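Local coordinates for tail spike protein (Acinetobacter phage vB_AbaP_AS12, PDB 6EU4) that probably recognises, and may degrade, capsular polysaccharide on the surface of the Acinetobacter baumannii host as a trimeric phage tailspike, at residues 506-509 against 510-513. Residues are numbered along the deposited sequence; the frame is centred on the assembly and turned at random.
Sequences NATV and ANGF
Thr508 and Asn511 meet across a type I beta turn, Val509 to Gly512, within the long loop between strands 496-501 and 520-526. Threonine suits the place before the turn: with chi1 at 62°, its OG1 lies between its own backbone N and carbonyl carbon and accepts the N-H of Asn511 at 3.0 Å. Thr508 O takes the N-H of Phe513, also at 3.0 Å and nearly straight (160°), plus a weak bond from Asn511 N. Inside the turn, Gly512 N donates to Val509 O at 2.8 Å, from above the carbonyl plane rather than along a lone pair; positive phi at Gly512 would press a beta carbon against the preceding carbonyl oxygen.

Asparagine supplies a side-chain donor: Asn511 ND2 reaches back to Asn506 O at 3.0 Å, with that oxygen near the plane of the Asn511 amide, and also bonds Asn484 OD1, so two acceptors fix the amide's rotation.

Apolar contact falls to Phe513, whose buried ring lies with one face against Ala507 CA, 4.2 Å from the centroid, while its edge meets Thr508 O. Several backbone groups thus bond within the turn, Trp563 NE1 holds Gly512 O from outside, and Phe513 packs the loop onto Gln501 and Tyr520 of the sheet following the beta-helix.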
ATOM      1  N   ASN A 506      16.258  46.530  11.725  1.00 29.53           N
ATOM      2  CA  ASN A 506      16.375  46.023  10.365  1.00 29.11           C
ATOM      3  C   ASN A 506      15.391  46.671   9.399  1.00 28.61           C
ATOM      4  O   ASN A 506      15.496  46.445   8.188  1.00 29.13           O
ATOM      5  CB  ASN A 506      16.187  44.497  10.349  1.00 28.67           C
ATOM      6  CG  ASN A 506      17.336  43.765  11.039  1.00 29.50           C
ATOM      7  OD1 ASN A 506      18.425  44.304  11.168  1.00 30.01           O
ATOM      8  ND2 ASN A 506      17.094  42.529  11.476  1.00 30.88           N
ATOM      9  N   ALA A 507      14.450  47.476   9.897  1.00 27.95           N
ATOM     10  CA  ALA A 507      13.517  48.206   9.034  1.00 27.08           C
ATOM     11  C   ALA A 507      14.185  49.519   8.641  1.00 27.46           C
ATOM     12  O   ALA A 507      13.978  50.574   9.243  1.00 30.26           O
ATOM     13  CB  ALA A 507      12.187  48.435   9.739  1.00 24.35           C
ATOM     14  N   THR A 508      15.023  49.442   7.612  1.00 26.97           N
ATOM     15  CA  THR A 508      15.861  50.563   7.217  1.00 28.19           C
ATOM     16  C   THR A 508      15.603  50.930   5.763  1.00 27.19           C
ATOM     17  O   THR A 508      15.115  50.119   4.973  1.00 26.16           O
ATOM     18  CB  THR A 508      17.342  50.233   7.379  1.00 29.04           C
ATOM     19  OG1 THR A 508      17.660  49.140   6.510  1.00 27.50           O
ATOM     20  CG2 THR A 508      17.656  49.859   8.831  1.00 33.04           C
ATOM     21  N   VAL A 509      15.967  52.166   5.408  1.00 31.22           N
ATOM     22  CA  VAL A 509      15.967  52.555   3.997  1.00 31.11           C
ATOM     23  C   VAL A 509      16.896  51.648   3.201  1.00 29.68           C
ATOM     24  O   VAL A 509      16.596  51.266   2.066  1.00 28.34           O
ATOM     25  CB  VAL A 509      16.360  54.038   3.852  1.00 36.43           C
ATOM     26  CG1 VAL A 509      16.518  54.430   2.369  1.00 37.60           C
ATOM     27  CG2 VAL A 509      15.325  54.917   4.541  1.00 37.08           C
ATOM     28  N   ALA A 510      18.041  51.289   3.776  1.00 31.06           N
ATOM     29  CA  ALA A 510      18.963  50.415   3.059  1.00 31.91           C
ATOM     30  C   ALA A 510      18.324  49.073   2.747  1.00 29.70           C
ATOM     31  O   ALA A 510      18.663  48.444   1.740  1.00 31.20           O
ATOM     32  CB  ALA A 510      20.244  50.215   3.866  1.00 34.87           C
ATOM     33  N   ASN A 511      17.415  48.610   3.596  1.00 24.49           N
ATOM     34  CA  ASN A 511      16.690  47.383   3.343  1.00 22.75           C
ATOM     35  C   ASN A 511      15.382  47.609   2.583  1.00 24.14           C
ATOM     36  O   ASN A 511      14.541  46.702   2.530  1.00 24.01           O
ATOM     37  CB  ASN A 511      16.423  46.661   4.660  1.00 23.42           C
ATOM     38  CG  ASN A 511      17.616  45.836   5.111  1.00 27.79           C
ATOM     39  OD1 ASN A 511      18.381  45.347   4.283  1.00 27.87           O
ATOM     40  ND2 ASN A 511      17.780  45.681   6.420  1.00 27.24           N
ATOM     41  N   GLY A 512      15.197  48.785   1.998  1.00 25.24           N
ATOM     42  CA  GLY A 512      14.086  49.020   1.090  1.00 25.17           C
ATOM     43  C   GLY A 512      12.825  49.561   1.729  1.00 24.03           C
ATOM     44  O   GLY A 512      11.799  49.663   1.044  1.00 21.90           O
ATOM     45  N   PHE A 513      12.863  49.906   2.988  1.00 23.67           N
ATOM     46  CA  PHE A 513      11.663  50.386   3.645  1.00 20.98           C
ATOM     47  C   PHE A 513      11.533  51.895   3.484  1.00 21.77           C
ATOM     48  O   PHE A 513      12.543  52.609   3.417  1.00 23.65           O
ATOM     49  CB  PHE A 513      11.691  50.021   5.125  1.00 23.46           C
ATOM     50  CG  PHE A 513      11.553  48.541   5.375  1.00 22.32           C
ATOM     51  CD1 PHE A 513      12.669  47.727   5.433  1.00 22.45           C
ATOM     52  CD2 PHE A 513      10.303  47.968   5.533  1.00 21.84           C
ATOM     53  CE1 PHE A 513      12.546  46.367   5.647  1.00 22.16           C
ATOM     54  CE2 PHE A 513      10.168  46.605   5.753  1.00 21.34           C
ATOM     55  CZ  PHE A 513      11.290  45.803   5.811  1.00 20.68           C
TER